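Local coordinates for hypothetical protein (PDB 4KH9) that is of unknown function but binds calcium ions and belongs to the three-domain DUF4785 family, with an N-terminal domain followed by two E-set-like domains, at residues A[55-66]-A[134-144]; A[96-104]-A[118-128]. All coordinates share one frame; numbering follows the deposited sequence.

Contact 1: A[55-66]-A[134-144]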
loop_
_atom_site.group_PDB
_atom_site.type_symbol
_atom_site.label_atom_id
_atom_site.label_comp_id
_atom_site.label_asym_id
_atom_site.label_seq_id
_atom_site.Cartn_x
_atom_site.Cartn_y
_atom_site.Cartn_z
ATOM N N LEU A 55 6.700 1.923 27.449
ATOM C CA LEU A 55 6.644 2.735 28.650
ATOM C C LEU A 55 8.050 2.777 29.316
ATOM O O LEU A 55 8.457 3.825 29.785
ATOM C CB LEU A 55 5.581 2.141 29.583
ATOM C CG LEU A 55 5.242 2.912 30.840
ATOM C CD1 LEU A 55 4.722 4.345 30.529
ATOM C CD2 LEU A 55 4.249 2.141 31.667
ATOM N N GLU A 56 8.827 1.668 29.239
ATOM C CA GLU A 56 10.206 1.594 29.757
ATOM C C GLU A 56 11.118 2.590 29.014
ATOM O O GLU A 56 11.998 3.174 29.624
ATOM C CB GLU A 56 10.792 0.158 29.648
ATOM C CG GLU A 56 10.170 -0.879 30.584
ATOM C CD GLU A 56 8.808 -1.428 30.192
ATOM O OE1 GLU A 56 8.316 -1.107 29.088
ATOM O OE2 GLU A 56 8.235 -2.201 30.991
ATOM N N GLN A 57 10.934 2.758 27.708
ATOM C CA GLN A 57 11.717 3.724 26.938
ATOM C C GLN A 57 11.312 5.164 27.333
ATOM O O GLN A 57 12.186 6.017 27.485
ATOM C CB GLN A 57 11.542 3.491 25.428
ATOM C CG GLN A 57 12.196 2.169 24.945
ATOM C CD GLN A 57 11.902 1.834 23.505
ATOM O OE1 GLN A 57 10.792 1.981 23.026
ATOM N NE2 GLN A 57 12.870 1.287 22.799
ATOM N N LEU A 58 10.007 5.418 27.517
ATOM C CA LEU A 58 9.489 6.723 27.944
ATOM C C LEU A 58 10.041 7.137 29.279
ATOM O O LEU A 58 10.259 8.313 29.484
ATOM C CB LEU A 58 7.956 6.740 28.050
ATOM C CG LEU A 58 7.117 7.150 26.864
ATOM C CD1 LEU A 58 5.614 7.059 27.234
ATOM C CD2 LEU A 58 7.454 8.603 26.360
ATOM N N GLN A 59 10.228 6.183 30.203
ATOM C CA GLN A 59 10.753 6.461 31.532
ATOM C C GLN A 59 12.199 6.961 31.420
ATOM O O GLN A 59 12.573 7.922 32.080
ATOM C CB GLN A 59 10.663 5.195 32.406
ATOM C CG GLN A 59 10.912 5.474 33.894
ATOM C CD GLN A 59 11.081 4.215 34.715
ATOM O OE1 GLN A 59 11.238 3.092 34.202
ATOM N NE2 GLN A 59 11.095 4.389 36.024
ATOM N N ARG A 60 13.001 6.310 30.553
ATOM C CA ARG A 60 14.406 6.677 30.328
ATOM C C ARG A 60 14.501 7.930 29.435
ATOM O O ARG A 60 15.454 8.698 29.548
ATOM C CB ARG A 60 15.157 5.491 29.691
ATOM C CG ARG A 60 15.314 4.303 30.645
ATOM C CD ARG A 60 15.915 3.108 29.946
ATOM N NE ARG A 60 17.304 2.854 30.345
ATOM C CZ ARG A 60 17.681 1.886 31.176
ATOM N NH1 ARG A 60 16.778 1.070 31.709
ATOM N NH2 ARG A 60 18.962 1.723 31.476
ATOM N N GLY A 61 13.516 8.113 28.555
ATOM C CA GLY A 61 13.476 9.229 27.619
ATOM C C GLY A 61 13.710 8.760 26.209
ATOM O O GLY A 61 14.599 7.951 25.951
ATOM N N VAL A 62 12.887 9.231 25.307
ATOM C CA VAL A 62 12.888 8.881 23.887
ATOM C C VAL A 62 13.333 10.096 23.064
ATOM O O VAL A 62 12.814 11.195 23.261
ATOM C CB VAL A 62 11.451 8.380 23.500
ATOM C CG1 VAL A 62 11.218 8.397 21.997
ATOM C CG2 VAL A 62 11.214 6.974 24.065
ATOM N N ILE A 63 14.237 9.881 22.098
ATOM C CA ILE A 63 14.716 10.953 21.245
ATOM C C ILE A 63 13.689 11.279 20.179
ATOM O O ILE A 63 13.283 10.397 19.424
ATOM C CB ILE A 63 16.093 10.603 20.606
ATOM C CG1 ILE A 63 17.202 10.544 21.700
ATOM C CG2 ILE A 63 16.461 11.598 19.447
ATOM C CD1 ILE A 63 18.430 9.741 21.331
ATOM N N ILE A 64 13.292 12.568 20.115
ATOM C CA ILE A 64 12.456 13.125 19.063
ATOM C C ILE A 64 13.417 13.995 18.252
ATOM O O ILE A 64 13.891 15.000 18.780
ATOM C CB ILE A 64 11.207 13.880 19.597
ATOM C CG1 ILE A 64 10.269 12.930 20.383
ATOM C CG2 ILE A 64 10.471 14.599 18.440
ATOM C CD1 ILE A 64 9.093 13.629 21.059
ATOM N N SER A 65 13.765 13.576 17.020
ATOM C CA SER A 65 14.738 14.294 16.201
ATOM C C SER A 65 14.042 15.071 15.087
ATOM O O SER A 65 13.215 14.528 14.360
ATOM C CB SER A 65 15.764 13.318 15.617
ATOM O OG SER A 65 15.134 12.366 14.777
ATOM N N THR A 66 14.317 16.370 15.025
ATOM C CA THR A 66 13.738 17.247 14.038
ATOM C C THR A 66 14.867 17.976 13.325
ATOM O O THR A 66 15.920 18.195 13.910
ATOM C CB THR A 66 12.700 18.211 14.688
ATOM O OG1 THR A 66 13.383 19.155 15.496
ATOM C CG2 THR A 66 11.608 17.475 15.500
ATOM N N GLY A 134 16.285 20.016 16.445
ATOM C CA GLY A 134 17.380 19.160 16.866
ATOM C C GLY A 134 16.896 17.974 17.655
ATOM O O GLY A 134 15.874 17.369 17.314
ATOM N N LYS A 135 17.622 17.645 18.722
ATOM C CA LYS A 135 17.305 16.481 19.529
ATOM C C LYS A 135 16.489 16.891 20.754
ATOM O O LYS A 135 16.973 17.581 21.654
ATOM C CB LYS A 135 18.590 15.723 19.913
ATOM C CG LYS A 135 18.403 14.590 20.909
ATOM C CD LYS A 135 19.767 14.056 21.345
ATOM C CE LYS A 135 19.730 13.464 22.736
ATOM N NZ LYS A 135 21.040 12.874 23.133
ATOM N N PHE A 136 15.216 16.493 20.733
ATOM C CA PHE A 136 14.275 16.664 21.824
ATOM C C PHE A 136 14.205 15.314 22.522
ATOM O O PHE A 136 14.430 14.287 21.880
ATOM C CB PHE A 136 12.900 17.145 21.341
ATOM C CG PHE A 136 12.797 18.534 20.764
ATOM C CD1 PHE A 136 13.235 18.800 19.473
ATOM C CD2 PHE A 136 12.208 19.563 21.489
ATOM C CE1 PHE A 136 13.122 20.086 18.928
ATOM C CE2 PHE A 136 12.087 20.847 20.943
ATOM C CZ PHE A 136 12.526 21.100 19.656
ATOM N N ILE A 137 13.955 15.314 23.820
ATOM C CA ILE A 137 13.827 14.086 24.581
ATOM C C ILE A 137 12.432 14.082 25.223
ATOM O O ILE A 137 12.099 14.971 25.997
ATOM C CB ILE A 137 14.968 13.897 25.627
ATOM C CG1 ILE A 137 16.355 13.909 24.929
ATOM C CG2 ILE A 137 14.741 12.585 26.468
ATOM C CD1 ILE A 137 17.578 13.732 25.851
ATOM N N LEU A 138 11.609 13.105 24.843
ATOM C CA LEU A 138 10.279 12.915 25.396
ATOM C C LEU A 138 10.404 11.956 26.548
ATOM O O LEU A 138 11.033 10.909 26.400
ATOM C CB LEU A 138 9.317 12.394 24.324
ATOM C CG LEU A 138 7.829 12.235 24.735
ATOM C CD1 LEU A 138 7.146 13.609 25.030
ATOM C CD2 LEU A 138 7.068 11.434 23.668
ATOM N N LYS A 139 9.847 12.309 27.687
ATOM C CA LYS A 139 9.979 11.485 28.879
ATOM C C LYS A 139 8.663 11.456 29.651
ATOM O O LYS A 139 7.875 12.409 29.638
ATOM C CB LYS A 139 11.119 12.059 29.769
ATOM C CG LYS A 139 11.576 11.184 30.946
ATOM C CD LYS A 139 12.370 11.992 31.973
ATOM C CE LYS A 139 13.868 11.855 31.849
ATOM N NZ LYS A 139 14.356 10.557 32.392
ATOM N N SER A 140 8.450 10.352 30.331
ATOM C CA SER A 140 7.322 10.159 31.220
ATOM C C SER A 140 7.644 10.819 32.553
ATOM O O SER A 140 8.790 10.781 32.991
ATOM C CB SER A 140 7.081 8.666 31.396
ATOM O OG SER A 140 5.814 8.478 31.980
ATOM N N LYS A 141 6.656 11.414 33.208
ATOM C CA LYS A 141 6.853 12.052 34.512
ATOM C C LYS A 141 6.958 10.939 35.594
ATOM O O LYS A 141 7.759 11.034 36.528
ATOM C CB LYS A 141 5.693 13.033 34.767
ATOM C CG LYS A 141 5.915 14.008 35.910
ATOM C CD LYS A 141 4.793 15.061 36.000
ATOM C CE LYS A 141 4.740 16.016 34.819
ATOM N NZ LYS A 141 3.643 17.016 34.926
ATOM N N ASP A 142 6.164 9.869 35.424
ATOM C CA ASP A 142 6.142 8.699 36.306
ATOM C C ASP A 142 5.649 7.466 35.516
ATOM O O ASP A 142 5.279 7.596 34.350
ATOM C CB ASP A 142 5.234 8.965 37.525
ATOM C CG ASP A 142 3.759 9.170 37.187
ATOM O OD1 ASP A 142 3.439 9.401 35.988
ATOM O OD2 ASP A 142 2.928 9.100 38.114
ATOM N N ILE A 143 5.646 6.294 36.125
ATOM C CA ILE A 143 5.084 5.112 35.486
ATOM C C ILE A 143 4.131 4.489 36.495
ATOM O O ILE A 143 4.418 4.493 37.683
ATOM C CB ILE A 143 6.121 4.090 34.915
ATOM C CG1 ILE A 143 7.067 3.516 36.002
ATOM C CG2 ILE A 143 6.906 4.684 33.745
ATOM C CD1 ILE A 143 8.006 2.358 35.547
ATOM N N THR A 144 2.972 4.035 36.036
ATOM C CA THR A 144 1.979 3.364 36.869
ATOM C C THR A 144 1.525 2.111 36.094
ATOM O O THR A 144 1.816 2.012 34.904
ATOM C CB THR A 144 0.795 4.287 37.267
ATOM O OG1 THR A 144 -0.088 4.412 36.162
ATOM C CG2 THR A 144 1.222 5.665 37.806
#

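Contact 2: A[96-104]-A[118-128]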
loop_
_atom_site.group_PDB
_atom_site.type_symbol
_atom_site.label_atom_id
_atom_site.label_comp_id
_atom_site.label_asym_id
_atom_site.label_seq_id
_atom_site.Cartn_x
_atom_site.Cartn_y
_atom_site.Cartn_z
ATOM N N LEU A 96 10.564 20.784 30.075
ATOM C CA LEU A 96 9.248 21.397 30.134
ATOM C C LEU A 96 8.111 20.403 30.227
ATOM O O LEU A 96 8.202 19.345 29.600
ATOM C CB LEU A 96 9.028 22.209 28.834
ATOM C CG LEU A 96 9.956 23.357 28.519
ATOM C CD1 LEU A 96 9.846 23.718 27.038
ATOM C CD2 LEU A 96 9.665 24.555 29.413
ATOM N N PRO A 97 6.956 20.776 30.860
ATOM C CA PRO A 97 5.742 19.955 30.690
ATOM C C PRO A 97 5.442 19.943 29.180
ATOM O O PRO A 97 5.695 20.965 28.536
ATOM C CB PRO A 97 4.693 20.698 31.529
ATOM C CG PRO A 97 5.494 21.598 32.449
ATOM C CD PRO A 97 6.641 22.022 31.588
ATOM N N LEU A 98 5.005 18.817 28.595
ATOM C CA LEU A 98 4.824 18.728 27.131
ATOM C C LEU A 98 4.009 19.912 26.553
ATOM O O LEU A 98 4.417 20.500 25.549
ATOM C CB LEU A 98 4.174 17.401 26.732
ATOM C CG LEU A 98 4.141 17.053 25.230
ATOM C CD1 LEU A 98 5.551 17.012 24.611
ATOM C CD2 LEU A 98 3.452 15.707 25.005
ATOM N N LYS A 99 2.904 20.280 27.216
ATOM C CA LYS A 99 2.024 21.391 26.821
ATOM C C LYS A 99 2.772 22.724 26.638
ATOM O O LYS A 99 2.387 23.502 25.770
ATOM C CB LYS A 99 0.910 21.596 27.862
ATOM C CG LYS A 99 -0.242 20.651 27.694
ATOM C CD LYS A 99 -1.265 20.899 28.779
ATOM C CE LYS A 99 -2.235 19.753 28.913
ATOM N NZ LYS A 99 -2.950 19.823 30.211
ATOM N N GLU A 100 3.848 22.976 27.432
ATOM C CA GLU A 100 4.638 24.214 27.366
ATOM C C GLU A 100 5.549 24.291 26.118
ATOM O O GLU A 100 6.045 25.372 25.810
ATOM C CB GLU A 100 5.470 24.394 28.645
ATOM C CG GLU A 100 4.562 24.739 29.816
ATOM C CD GLU A 100 5.222 25.176 31.103
ATOM O OE1 GLU A 100 6.382 25.644 31.061
ATOM O OE2 GLU A 100 4.546 25.102 32.151
ATOM N N ALA A 101 5.714 23.191 25.377
ATOM C CA ALA A 101 6.454 23.169 24.110
ATOM C C ALA A 101 5.538 23.543 22.942
ATOM O O ALA A 101 6.043 23.741 21.846
ATOM C CB ALA A 101 7.075 21.796 23.866
ATOM N N SER A 102 4.203 23.584 23.161
ATOM C CA SER A 102 3.156 23.989 22.195
ATOM C C SER A 102 2.846 25.466 22.349
ATOM O O SER A 102 3.204 26.054 23.374
ATOM C CB SER A 102 1.875 23.174 22.391
ATOM O OG SER A 102 1.073 23.644 23.473
ATOM N N SER A 103 2.142 26.081 21.367
ATOM C CA SER A 103 1.829 27.519 21.463
ATOM C C SER A 103 0.954 27.846 22.656
ATOM O O SER A 103 0.251 26.981 23.157
ATOM C CB SER A 103 1.128 28.020 20.202
ATOM O OG SER A 103 -0.142 27.415 20.005
ATOM N N LEU A 104 0.938 29.133 23.040
ATOM C CA LEU A 104 0.087 29.680 24.086
ATOM C C LEU A 104 -1.390 29.407 23.704
ATOM O O LEU A 104 -2.174 28.943 24.532
ATOM C CB LEU A 104 0.384 31.177 24.267
ATOM C CG LEU A 104 -0.316 31.846 25.487
ATOM C CD1 LEU A 104 0.323 31.369 26.817
ATOM C CD2 LEU A 104 -0.256 33.361 25.401
ATOM N N ILE A 118 -3.693 17.787 24.101
ATOM C CA ILE A 118 -2.894 16.964 25.014
ATOM C C ILE A 118 -3.790 16.570 26.189
ATOM O O ILE A 118 -4.244 17.437 26.948
ATOM C CB ILE A 118 -1.563 17.641 25.459
ATOM C CG1 ILE A 118 -0.626 17.853 24.231
ATOM C CG2 ILE A 118 -0.870 16.801 26.556
ATOM C CD1 ILE A 118 0.482 18.851 24.409
ATOM N N THR A 119 -4.077 15.258 26.295
ATOM C CA THR A 119 -4.916 14.647 27.340
ATOM C C THR A 119 -4.304 13.316 27.845
ATOM O O THR A 119 -3.214 12.926 27.413
ATOM C CB THR A 119 -6.346 14.389 26.805
ATOM O OG1 THR A 119 -6.303 13.444 25.727
ATOM C CG2 THR A 119 -7.079 15.664 26.404
ATOM N N LYS A 120 -5.042 12.604 28.720
ATOM C CA LYS A 120 -4.655 11.296 29.247
ATOM C C LYS A 120 -4.886 10.208 28.183
ATOM O O LYS A 120 -4.336 9.120 28.302
ATOM C CB LYS A 120 -5.441 10.962 30.531
ATOM C CG LYS A 120 -5.407 12.040 31.617
ATOM C CD LYS A 120 -6.364 11.718 32.765
ATOM C CE LYS A 120 -6.338 12.776 33.841
ATOM N NZ LYS A 120 -7.296 12.478 34.940
ATOM N N HIS A 121 -5.689 10.505 27.139
ATOM C CA HIS A 121 -6.031 9.554 26.072
ATOM C C HIS A 121 -5.089 9.649 24.872
ATOM O O HIS A 121 -4.802 8.629 24.245
ATOM C CB HIS A 121 -7.475 9.792 25.588
ATOM C CG HIS A 121 -8.449 10.040 26.701
ATOM N ND1 HIS A 121 -8.936 9.002 27.480
ATOM C CD2 HIS A 121 -8.961 11.210 27.157
ATOM C CE1 HIS A 121 -9.739 9.569 28.369
ATOM N NE2 HIS A 121 -9.788 10.896 28.213
ATOM N N GLN A 122 -4.657 10.874 24.518
ATOM C CA GLN A 122 -3.787 11.181 23.370
ATOM C C GLN A 122 -2.996 12.479 23.622
ATOM O O GLN A 122 -3.402 13.286 24.465
ATOM C CB GLN A 122 -4.646 11.316 22.097
ATOM C CG GLN A 122 -3.867 11.263 20.789
ATOM C CD GLN A 122 -4.762 11.476 19.592
ATOM O OE1 GLN A 122 -5.753 10.764 19.380
ATOM N NE2 GLN A 122 -4.405 12.437 18.755
ATOM N N ALA A 123 -1.864 12.665 22.906
ATOM C CA ALA A 123 -1.055 13.878 22.954
ATOM C C ALA A 123 -0.559 14.229 21.560
ATOM O O ALA A 123 0.114 13.427 20.917
ATOM C CB ALA A 123 0.110 13.729 23.915
HETATM N N MSE A 124 -0.947 15.415 21.071
HETATM C CA MSE A 124 -0.523 15.932 19.767
HETATM C C MSE A 124 -0.139 17.401 19.914
HETATM O O MSE A 124 -0.836 18.150 20.588
HETATM C CB MSE A 124 -1.601 15.749 18.689
HETATM C CG MSE A 124 -1.116 16.160 17.277
HETATM SE SE MSE A 124 -2.402 15.709 15.892
HETATM C CE MSE A 124 -1.393 16.034 14.244
ATOM N N LEU A 125 0.959 17.810 19.277
ATOM C CA LEU A 125 1.394 19.188 19.363
ATOM C C LEU A 125 2.276 19.571 18.211
ATOM O O LEU A 125 2.968 18.749 17.620
ATOM C CB LEU A 125 2.156 19.487 20.702
ATOM C CG LEU A 125 3.627 19.050 20.802
ATOM C CD1 LEU A 125 4.406 19.975 21.723
ATOM C CD2 LEU A 125 3.768 17.562 21.214
ATOM N N GLN A 126 2.298 20.861 17.949
ATOM C CA GLN A 126 3.271 21.406 17.029
ATOM C C GLN A 126 4.266 22.158 17.900
ATOM O O GLN A 126 3.864 23.007 18.698
ATOM C CB GLN A 126 2.633 22.269 15.945
ATOM C CG GLN A 126 3.690 22.765 14.961
ATOM C CD GLN A 126 3.106 23.502 13.778
ATOM O OE1 GLN A 126 2.140 24.293 13.891
ATOM N NE2 GLN A 126 3.734 23.308 12.640
ATOM N N ILE A 127 5.541 21.848 17.749
ATOM C CA ILE A 127 6.594 22.468 18.556
ATOM C C ILE A 127 6.711 23.939 18.162
ATOM O O ILE A 127 6.764 24.245 16.960
ATOM C CB ILE A 127 7.959 21.721 18.437
ATOM C CG1 ILE A 127 7.797 20.234 18.791
ATOM C CG2 ILE A 127 9.016 22.394 19.340
ATOM C CD1 ILE A 127 9.050 19.349 18.471
ATOM N N LYS A 128 6.732 24.849 19.180
ATOM C CA LYS A 128 6.885 26.292 18.930
ATOM C C LYS A 128 8.172 26.555 18.133
ATOM O O LYS A 128 9.224 26.007 18.506
ATOM C CB LYS A 128 6.919 27.088 20.237
ATOM C CG LYS A 128 5.630 27.091 21.001
ATOM C CD LYS A 128 5.734 27.982 22.243
ATOM C CE LYS A 128 6.710 27.508 23.297
ATOM N NZ LYS A 128 6.652 28.403 24.491
HETATM O O HOH W 1 1.541 24.447 19.138
#

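Contact 1: A[55-66]-A[134-144]
Ile64 lays its CD1 on CB of Leu138, 3.5 Å away and tighter than usual for two carbons, and the same methyl also reaches Leu138 CD2. From the other flank Leu58 runs side by side with Leu138, CD2 to CD2 at 3.9 Å. Leu138 owes this place between them to its CG standing anti to the backbone N (chi1 -176°). On the opposite face Ile63 CG2 rests on Lys135 CG. Underneath, strands 62-65 and 135-140 pair antiparallel: Val62 and Leu138 bond mutually, as do Ile64 and Phe136; strand 62-65 is an outermost strand of this four-stranded sheet in the N-terminal domain. Past Gly61, which leaves helix 55-60 with positive phi, the pairing passes to the helix end. Ser140 N donates to Leu58 O at 2.9 Å, from well above the carbonyl plane, and Lys139 curls its bent chain round so that NZ meets Gln59 O at 3.2 Å. Ile143 crosses the extended Gln59 side chain at about a right angle, CD1 against the amide. Farther out, Tyr151, Ile153 and Val155 of strand 150-156 cover the leucines and Ile64, while Tyr49 OH bonds Ser65 N.

Contact 2: A[96-104]-A[118-128]
Leu98 and Leu125 meet at a slant, CD1 of the first 3.9 Å from CD2 of the second, and the other branch of Leu98, CD2, comes down on the CB of Ala123. With CG between the backbone N and the carbonyl carbon (chi1 79°), Leu125 presents both methyls to segment 96-104: CD2 meets the Leu98 side chain, while CD1 lies against Ala101 CB and the carbonyl O of Leu98. At the outer end Ile118 and Lys99 slide past each other in opposite directions, with Lys99 CG 3.8 Å from Ile118 CD1 and the extended lysine chain carrying CE on to Ile118 O. Lys128 wraps the other end. Its backbone N donates to Ala101 O at 3.0 Å, almost straight (167°), and its side chain, bent at chi3 (-65°), runs beside Ser102 to bring NZ to Glu100 O in a weak bond; NZ also has a long, weak ion pair with Glu130. A water bridges Ser103 N and Gln126 O. Ser102 helps hold the turn: its OG donates to a lone pair of Lys99 O at 2.7 Å, and Ser102 N uses the same oxygen. Ile75, Leu86 and Ile88 also touch Leu98. The arrangement is consistent with a beta-sandwich edge: a helical turn leaving strand 95-97, an outermost strand of one sheet, drops its apolar side chains onto strand 123-126, an outermost strand of the other.

Both contacts belong to the N-terminal domain, their centres 14 Å apart, and both reach the sheet 62-65, 135-140, 86-89, 95-97: contact 1 at one outermost strand, contact 2 just beyond the other. Contact 1 is mainly main-chain pairing within that sheet, with one face buried and the other lined by more exposed side chains. Contact 2 has no strand pairing between its segments; it packs the turn against the neighbouring sheet through leucines, alanines and Ile118, and its polar links gather at one end. Each has a buried apolar centre, with an exposed lysine at the margin (Lys135, Lys99). The two contacts touch directly: Leu138 CD1 packs on Leu98 CD1 and Phe136 CZ on Ile127 CG2, each at 3.8 Å.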